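Local coordinates for protein PA1221 (Pseudomonas aeruginosa, PDB 4DG8) that belongs to the ANL superfamily of AMP-binding enzymes, also carries a phosphopantetheine attachment region, and holds adenosine monophosphate in its pocket, at residues Phe171-Ala183 with Gln421-Ala433. Residues are numbered along the deposited sequence; the frame is centred on the assembly and turned at random.
Sequences FSSGTTGRPKAIA and QVKLNGYRLDLPA. With AMP (adenosine monophosphate), chain B.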
ATOM      1  N   PHE A 171      -8.643   1.750  -1.631  1.00 22.73           N
ATOM      2  CA  PHE A 171      -9.154   2.827  -2.477  1.00 25.81           C
ATOM      3  C   PHE A 171      -7.976   3.603  -3.071  1.00 38.86           C
ATOM      4  O   PHE A 171      -6.967   3.838  -2.390  1.00 28.72           O
ATOM      5  CB  PHE A 171     -10.067   3.758  -1.687  1.00 23.44           C
ATOM      6  CG  PHE A 171     -11.511   3.323  -1.664  1.00 31.00           C
ATOM      7  CD1 PHE A 171     -12.332   3.550  -2.755  1.00 33.28           C
ATOM      8  CD2 PHE A 171     -12.047   2.692  -0.551  1.00 23.44           C
ATOM      9  CE1 PHE A 171     -13.670   3.152  -2.737  1.00 34.74           C
ATOM     10  CE2 PHE A 171     -13.387   2.298  -0.525  1.00 24.76           C
ATOM     11  CZ  PHE A 171     -14.191   2.522  -1.617  1.00 27.83           C
ATOM     12  N   SER A 172      -8.097   3.970  -4.347  1.00 31.27           N
ATOM     13  CA  SER A 172      -7.085   4.783  -5.002  1.00 33.10           C
ATOM     14  C   SER A 172      -7.637   6.140  -5.453  1.00 28.53           C
ATOM     15  O   SER A 172      -8.685   6.224  -6.106  1.00 32.52           O
ATOM     16  CB  SER A 172      -6.459   4.041  -6.185  1.00 34.38           C
ATOM     17  OG  SER A 172      -5.499   4.863  -6.831  1.00 39.50           O
ATOM     18  N   SER A 173      -6.949   7.202  -5.051  1.00 26.11           N
ATOM     19  CA  SER A 173      -7.268   8.572  -5.502  1.00 31.28           C
ATOM     20  C   SER A 173      -6.377   9.039  -6.669  1.00 33.01           C
ATOM     21  O   SER A 173      -6.344  10.234  -7.032  1.00 27.13           O
ATOM     22  CB  SER A 173      -7.252   9.555  -4.328  1.00 26.32           C
ATOM     23  OG  SER A 173      -8.288   9.236  -3.412  1.00 36.25           O
ATOM     24  N   GLY A 174      -5.605   8.096  -7.202  1.00 33.05           N
ATOM     25  CA  GLY A 174      -4.617   8.392  -8.228  1.00 35.31           C
ATOM     26  C   GLY A 174      -5.162   8.774  -9.589  1.00 38.53           C
ATOM     27  O   GLY A 174      -4.415   9.288 -10.434  1.00 42.35           O
ATOM     28  N   THR A 175      -6.455   8.533  -9.806  1.00 40.53           N
ATOM     29  CA  THR A 175      -7.088   8.870 -11.089  1.00 44.24           C
ATOM     30  C   THR A 175      -8.503   9.484 -10.980  1.00 40.63           C
ATOM     31  O   THR A 175      -9.431   8.910 -10.389  1.00 36.24           O
ATOM     32  CB  THR A 175      -7.067   7.661 -12.066  1.00 51.62           C
ATOM     33  OG1 THR A 175      -5.720   7.165 -12.189  1.00 43.17           O
ATOM     34  CG2 THR A 175      -7.589   8.076 -13.439  1.00 47.28           C
ATOM     35  N   THR A 176      -8.639  10.637 -11.630  1.00 34.18           N
ATOM     36  CA  THR A 176      -9.717  11.603 -11.471  1.00 32.08           C
ATOM     37  C   THR A 176      -9.942  12.008 -10.012  1.00 45.11           C
ATOM     38  O   THR A 176      -9.079  11.780  -9.145  1.00 36.11           O
ATOM     39  CB  THR A 176     -11.068  11.042 -12.001  1.00 46.16           C
ATOM     40  OG1 THR A 176     -11.631  10.135 -11.041  1.00 46.26           O
ATOM     41  CG2 THR A 176     -10.888  10.328 -13.335  1.00 42.74           C
ATOM     42  N   GLY A 177     -11.167  12.454  -9.728  1.00 48.66           N
ATOM     43  CA  GLY A 177     -11.507  13.036  -8.442  1.00 43.74           C
ATOM     44  C   GLY A 177     -12.372  12.122  -7.593  1.00 49.34           C
ATOM     45  O   GLY A 177     -12.683  12.438  -6.444  1.00 51.67           O
ATOM     46  N   ARG A 178     -12.762  10.982  -8.161  1.00 40.86           N
ATOM     47  CA  ARG A 178     -13.530   9.991  -7.422  1.00 40.09           C
ATOM     48  C   ARG A 178     -12.696   8.775  -7.048  1.00 41.46           C
ATOM     49  O   ARG A 178     -12.048   8.153  -7.901  1.00 35.90           O
ATOM     50  CB  ARG A 178     -14.777   9.581  -8.196  1.00 45.39           C
ATOM     51  CG  ARG A 178     -15.798  10.688  -8.260  1.00 54.58           C
ATOM     52  CD  ARG A 178     -16.976  10.293  -9.113  1.00 67.58           C
ATOM     53  NE  ARG A 178     -17.941  11.383  -9.207  1.00 77.34           N
ATOM     54  CZ  ARG A 178     -19.009  11.497  -8.426  1.00 84.76           C
ATOM     55  NH1 ARG A 178     -19.252  10.575  -7.500  1.00 85.58           N
ATOM     56  NH2 ARG A 178     -19.839  12.526  -8.574  1.00 87.20           N
ATOM     57  N   PRO A 179     -12.698   8.441  -5.755  1.00 43.67           N
ATOM     58  CA  PRO A 179     -11.914   7.305  -5.255  1.00 33.95           C
ATOM     59  C   PRO A 179     -12.313   5.998  -5.949  1.00 25.72           C
ATOM     60  O   PRO A 179     -13.498   5.680  -6.067  1.00 25.60           O
ATOM     61  CB  PRO A 179     -12.261   7.265  -3.758  1.00 37.10           C
ATOM     62  CG  PRO A 179     -13.567   8.029  -3.638  1.00 43.99           C
ATOM     63  CD  PRO A 179     -13.509   9.080  -4.706  1.00 44.44           C
ATOM     64  N   LYS A 180     -11.321   5.253  -6.415  1.00 22.25           N
ATOM     65  CA  LYS A 180     -11.576   3.996  -7.103  1.00 32.07           C
ATOM     66  C   LYS A 180     -11.180   2.805  -6.223  1.00 28.61           C
ATOM     67  O   LYS A 180     -10.075   2.757  -5.678  1.00 32.90           O
ATOM     68  CB  LYS A 180     -10.836   3.970  -8.442  1.00 26.03           C
ATOM     69  CG  LYS A 180     -11.202   5.139  -9.353  1.00 29.77           C
ATOM     70  CD  LYS A 180     -12.721   5.228  -9.586  1.00 33.70           C
ATOM     71  CE  LYS A 180     -13.083   6.387 -10.511  1.00 31.50           C
ATOM     72  NZ  LYS A 180     -14.535   6.431 -10.905  1.00 34.94           N
ATOM     73  N   ALA A 181     -12.090   1.849  -6.081  1.00 30.27           N
ATOM     74  CA  ALA A 181     -11.839   0.704  -5.210  1.00 30.27           C
ATOM     75  C   ALA A 181     -11.151  -0.435  -5.951  1.00 21.36           C
ATOM     76  O   ALA A 181     -11.721  -1.005  -6.872  1.00 23.82           O
ATOM     77  CB  ALA A 181     -13.132   0.225  -4.609  1.00 25.58           C
ATOM     78  N   ILE A 182      -9.930  -0.765  -5.530  1.00 25.03           N
ATOM     79  CA  ILE A 182      -9.180  -1.866  -6.132  1.00 28.54           C
ATOM     80  C   ILE A 182      -9.380  -3.161  -5.358  1.00 24.49           C
ATOM     81  O   ILE A 182      -9.009  -3.251  -4.197  1.00 26.21           O
ATOM     82  CB  ILE A 182      -7.675  -1.528  -6.229  1.00 17.92           C
ATOM     83  CG1 ILE A 182      -7.465  -0.349  -7.183  1.00 14.88           C
ATOM     84  CG2 ILE A 182      -6.853  -2.761  -6.654  1.00 20.17           C
ATOM     85  CD1 ILE A 182      -6.066   0.317  -7.074  1.00 16.48           C
ATOM     86  N   ALA A 183      -9.990  -4.163  -5.988  1.00 25.73           N
ATOM     87  CA  ALA A 183     -10.218  -5.426  -5.273  1.00 24.79           C
ATOM     88  C   ALA A 183      -9.100  -6.392  -5.573  1.00 23.48           C
ATOM     89  O   ALA A 183      -8.902  -6.806  -6.715  1.00 23.00           O
ATOM     90  CB  ALA A 183     -11.584  -6.040  -5.600  1.00 17.49           C
ATOM     91  N   GLN A 421      -0.043  12.431 -12.076  1.00 38.06           N
ATOM     92  CA  GLN A 421      -0.154  11.672 -10.838  1.00 37.93           C
ATOM     93  C   GLN A 421       1.093  11.801  -9.966  1.00 36.41           C
ATOM     94  O   GLN A 421       2.213  11.565 -10.428  1.00 36.20           O
ATOM     95  CB  GLN A 421      -0.425  10.204 -11.151  1.00 35.09           C
ATOM     96  CG  GLN A 421      -0.317   9.286  -9.946  1.00 38.24           C
ATOM     97  CD  GLN A 421      -0.666   7.839 -10.296  1.00 38.98           C
ATOM     98  OE1 GLN A 421      -1.789   7.539 -10.711  1.00 40.38           O
ATOM     99  NE2 GLN A 421       0.302   6.943 -10.140  1.00 38.25           N
ATOM    100  N   VAL A 422       0.895  12.166  -8.702  1.00 28.51           N
ATOM    101  CA  VAL A 422       2.007  12.297  -7.771  1.00 32.91           C
ATOM    102  C   VAL A 422       1.816  11.368  -6.580  1.00 35.28           C
ATOM    103  O   VAL A 422       0.704  10.924  -6.316  1.00 38.35           O
ATOM    104  CB  VAL A 422       2.099  13.728  -7.231  1.00 36.29           C
ATOM    105  CG1 VAL A 422       2.290  14.717  -8.373  1.00 37.57           C
ATOM    106  CG2 VAL A 422       0.842  14.055  -6.441  1.00 36.91           C
ATOM    107  N   LYS A 423       2.893  11.080  -5.855  1.00 33.84           N
ATOM    108  CA  LYS A 423       2.775  10.299  -4.623  1.00 30.14           C
ATOM    109  C   LYS A 423       2.811  11.219  -3.404  1.00 36.45           C
ATOM    110  O   LYS A 423       3.812  11.894  -3.165  1.00 40.54           O
ATOM    111  CB  LYS A 423       3.893   9.248  -4.522  1.00 24.17           C
ATOM    112  CG  LYS A 423       3.870   8.147  -5.599  1.00 31.25           C
ATOM    113  CD  LYS A 423       2.680   7.191  -5.415  1.00 35.26           C
ATOM    114  CE  LYS A 423       2.805   6.286  -4.163  1.00 30.51           C
ATOM    115  NZ  LYS A 423       3.680   5.083  -4.354  1.00 24.74           N
ATOM    116  N   LEU A 424       1.732  11.241  -2.627  1.00 28.88           N
ATOM    117  CA  LEU A 424       1.682  12.089  -1.442  1.00 34.22           C
ATOM    118  C   LEU A 424       1.516  11.249  -0.171  1.00 33.05           C
ATOM    119  O   LEU A 424       0.446  10.700   0.092  1.00 34.12           O
ATOM    120  CB  LEU A 424       0.528  13.090  -1.588  1.00 37.20           C
ATOM    121  CG  LEU A 424       0.195  14.065  -0.464  1.00 44.26           C
ATOM    122  CD1 LEU A 424       1.432  14.825  -0.050  1.00 47.75           C
ATOM    123  CD2 LEU A 424      -0.906  15.026  -0.916  1.00 47.18           C
ATOM    124  N   ASN A 425       2.578  11.164   0.618  1.00 38.55           N
ATOM    125  CA  ASN A 425       2.556  10.389   1.857  1.00 38.98           C
ATOM    126  C   ASN A 425       1.909   9.017   1.705  1.00 36.22           C
ATOM    127  O   ASN A 425       0.995   8.659   2.452  1.00 32.28           O
ATOM    128  CB  ASN A 425       1.915  11.187   2.986  1.00 42.03           C
ATOM    129  CG  ASN A 425       2.625  12.493   3.216  1.00 46.04           C
ATOM    130  OD1 ASN A 425       3.856  12.528   3.318  1.00 49.27           O
ATOM    131  ND2 ASN A 425       1.865  13.584   3.254  1.00 39.59           N
ATOM    132  N   GLY A 426       2.380   8.265   0.716  1.00 38.32           N
ATOM    133  CA  GLY A 426       1.925   6.901   0.508  1.00 40.53           C
ATOM    134  C   GLY A 426       0.768   6.746  -0.459  1.00 38.78           C
ATOM    135  O   GLY A 426       0.513   5.645  -0.937  1.00 44.56           O
ATOM    136  N   TYR A 427       0.069   7.842  -0.750  1.00 35.52           N
ATOM    137  CA  TYR A 427      -1.081   7.808  -1.649  1.00 35.85           C
ATOM    138  C   TYR A 427      -0.777   8.360  -3.042  1.00 37.62           C
ATOM    139  O   TYR A 427      -0.113   9.390  -3.183  1.00 39.78           O
ATOM    140  CB  TYR A 427      -2.230   8.639  -1.068  1.00 39.64           C
ATOM    141  CG  TYR A 427      -2.771   8.159   0.253  1.00 39.87           C
ATOM    142  CD1 TYR A 427      -3.496   6.975   0.336  1.00 43.99           C
ATOM    143  CD2 TYR A 427      -2.589   8.904   1.418  1.00 38.50           C
ATOM    144  CE1 TYR A 427      -4.012   6.540   1.545  1.00 47.53           C
ATOM    145  CE2 TYR A 427      -3.099   8.478   2.636  1.00 38.11           C
ATOM    146  CZ  TYR A 427      -3.815   7.296   2.689  1.00 48.21           C
ATOM    147  OH  TYR A 427      -4.330   6.849   3.883  1.00 51.49           O
ATOM    148  N   ARG A 428      -1.274   7.686  -4.076  1.00 29.47           N
ATOM    149  CA  ARG A 428      -1.334   8.316  -5.389  1.00 31.90           C
ATOM    150  C   ARG A 428      -2.414   9.414  -5.399  1.00 35.68           C
ATOM    151  O   ARG A 428      -3.489   9.286  -4.797  1.00 30.89           O
ATOM    152  CB  ARG A 428      -1.628   7.287  -6.481  1.00 31.66           C
ATOM    153  CG  ARG A 428      -0.499   6.320  -6.749  1.00 34.92           C
ATOM    154  CD  ARG A 428      -0.957   5.215  -7.710  1.00 36.39           C
ATOM    155  NE  ARG A 428      -2.013   4.381  -7.136  1.00 32.57           N
ATOM    156  CZ  ARG A 428      -2.472   3.266  -7.702  1.00 34.83           C
ATOM    157  NH1 ARG A 428      -1.973   2.851  -8.863  1.00 34.84           N
ATOM    158  NH2 ARG A 428      -3.437   2.564  -7.108  1.00 28.20           N
ATOM    159  N   LEU A 429      -2.127  10.505  -6.087  1.00 35.65           N
ATOM    160  CA  LEU A 429      -3.084  11.584  -6.165  1.00 28.10           C
ATOM    161  C   LEU A 429      -3.078  12.170  -7.555  1.00 30.22           C
ATOM    162  O   LEU A 429      -1.998  12.489  -8.107  1.00 29.10           O
ATOM    163  CB  LEU A 429      -2.738  12.669  -5.146  1.00 33.74           C
ATOM    164  CG  LEU A 429      -3.741  13.816  -5.073  1.00 31.29           C
ATOM    165  CD1 LEU A 429      -5.126  13.256  -4.762  1.00 33.03           C
ATOM    166  CD2 LEU A 429      -3.302  14.828  -4.039  1.00 27.53           C
ATOM    167  N   ASP A 430      -4.279  12.371  -8.093  1.00 33.63           N
ATOM    168  CA  ASP A 430      -4.403  13.044  -9.370  1.00 33.50           C
ATOM    169  C   ASP A 430      -4.436  14.499  -8.958  1.00 41.65           C
ATOM    170  O   ASP A 430      -5.467  15.049  -8.559  1.00 40.54           O
ATOM    171  CB  ASP A 430      -5.729  12.653 -10.021  1.00 28.33           C
ATOM    172  CG  ASP A 430      -5.878  13.195 -11.426  1.00 35.69           C
ATOM    173  OD1 ASP A 430      -5.231  14.222 -11.754  1.00 32.23           O
ATOM    174  OD2 ASP A 430      -6.669  12.596 -12.198  1.00 33.20           O
ATOM    175  N   LEU A 431      -3.280  15.129  -9.108  1.00 40.13           N
ATOM    176  CA  LEU A 431      -3.064  16.465  -8.584  1.00 36.43           C
ATOM    177  C   LEU A 431      -3.847  17.491  -9.405  1.00 40.84           C
ATOM    178  O   LEU A 431      -4.505  18.371  -8.838  1.00 34.60           O
ATOM    179  CB  LEU A 431      -1.565  16.777  -8.533  1.00 36.74           C
ATOM    180  CG  LEU A 431      -1.147  18.101  -7.893  1.00 49.14           C
ATOM    181  CD1 LEU A 431      -1.600  18.149  -6.448  1.00 47.65           C
ATOM    182  CD2 LEU A 431       0.355  18.263  -7.985  1.00 49.12           C
ATOM    183  N   PRO A 432      -3.781  17.374 -10.745  1.00 40.32           N
ATOM    184  CA  PRO A 432      -4.500  18.335 -11.584  1.00 44.07           C
ATOM    185  C   PRO A 432      -6.011  18.263 -11.373  1.00 44.95           C
ATOM    186  O   PRO A 432      -6.679  19.293 -11.505  1.00 44.76           O
ATOM    187  CB  PRO A 432      -4.128  17.905 -13.008  1.00 37.85           C
ATOM    188  CG  PRO A 432      -2.852  17.170 -12.855  1.00 38.05           C
ATOM    189  CD  PRO A 432      -2.989  16.436 -11.560  1.00 34.95           C
ATOM    190  N   ALA A 433      -6.538  17.088 -11.032  1.00 40.44           N
ATOM    191  CA  ALA A 433      -7.974  16.961 -10.758  1.00 45.47           C
ATOM    192  C   ALA A 433      -8.367  17.721  -9.494  1.00 44.30           C
ATOM    193  O   ALA A 433      -9.337  18.480  -9.498  1.00 37.80           O
ATOM    194  CB  ALA A 433      -8.395  15.491 -10.657  1.00 46.89           C
TER
HETATM  195  P   AMP B 701       0.750   2.618  -5.066  1.00 26.02           P
HETATM  196  O1P AMP B 701       0.073   3.553  -4.087  1.00 21.91           O
HETATM  197  O2P AMP B 701       1.601   1.480  -4.515  1.00 21.46           O
HETATM  198  O3P AMP B 701      -0.340   2.075  -5.971  1.00 18.74           O
HETATM  199  O5' AMP B 701       1.613   3.463  -6.099  1.00 23.28           O
HETATM  200  C5' AMP B 701       2.142   2.855  -7.260  1.00 19.44           C
HETATM  201  C4' AMP B 701       2.972   3.819  -8.063  1.00 26.58           C
HETATM  202  O4' AMP B 701       4.039   4.362  -7.241  1.00 25.16           O
HETATM  203  C3' AMP B 701       3.688   3.228  -9.263  1.00 27.62           C
HETATM  204  O3' AMP B 701       2.839   3.086 -10.396  1.00 25.55           O
HETATM  205  C2' AMP B 701       4.841   4.199  -9.473  1.00 26.56           C
HETATM  206  O2' AMP B 701       4.387   5.375 -10.133  1.00 24.71           O
HETATM  207  C1' AMP B 701       5.200   4.561  -8.029  1.00 22.01           C
HETATM  208  N9  AMP B 701       6.283   3.705  -7.493  1.00 25.49           N
HETATM  209  C8  AMP B 701       6.094   2.658  -6.654  1.00 23.02           C
HETATM  210  N7  AMP B 701       7.266   2.058  -6.331  1.00 22.04           N
HETATM  211  C5  AMP B 701       8.248   2.708  -6.974  1.00 26.91           C
HETATM  212  C6  AMP B 701       9.728   2.584  -7.070  1.00 23.79           C
HETATM  213  N6  AMP B 701      10.392   1.621  -6.405  1.00 20.51           N
HETATM  214  N1  AMP B 701      10.394   3.474  -7.846  1.00 28.59           N
HETATM  215  C2  AMP B 701       9.726   4.441  -8.509  1.00 23.97           C
HETATM  216  N3  AMP B 701       8.389   4.610  -8.464  1.00 22.74           N
HETATM  217  C4  AMP B 701       7.598   3.798  -7.730  1.00 23.44           C
HETATM  218  O   HOH W   1      -4.709   7.005  -3.389  1.00 31.23           O
HETATM  219  O   HOH W   2      -7.967  14.325  -7.167  1.00 40.86           O
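The Ser/Thr/Gly-rich signature loop of the ANL fold, S173-P179 between antiparallel strands 166-172 and 180-185, meets the β-hairpin 421-430 where G174 and S172, the residue ending the first strand, lie against R428 beside the AMP phosphate. The arrangement illustrates how one arginine can face a ligand while lying against a loop. The bend of the R428 chain at chi3 (-64°) turns the guanidinium so that one face looks at AMP: O3P stands over its centre, 3.0 Å from R428 CZ. I182 abuts the same group in plane, its CD1 3.5 Å from R428 NH2, while NH1 forms a salt bridge with E313; together these neighbours probably limit its rotation. S172 OG lies obliquely 3.1 Å from R428 NH2 and also closes an ST turn by accepting from G174 N at 3.3 Å. Lacking a side chain, G174 brings its CA within 3.6 Å of R428 CB. From the hairpin's other strand, K423 NZ donates to O4' and O5' of AMP.

The backbones are joined directly by D430 N donating to S173 O (3.2 Å), and a water spans S173 N and R428 O. D430 is the N-cap of helix 431-439, and its carboxylate serves both sides of the contact. With CG anti to the backbone N (chi1 -174°), OD2 turns to the loop and accepts a weak, bent bond from T176 N at 2.8 Å. A433 CB packs beside the carbonyl of T176. The other carboxylate oxygen, D430 OD1, takes the capping bond from A433 N at 3.2 Å, the donor approaching from above the carboxylate, 62° out of its plane.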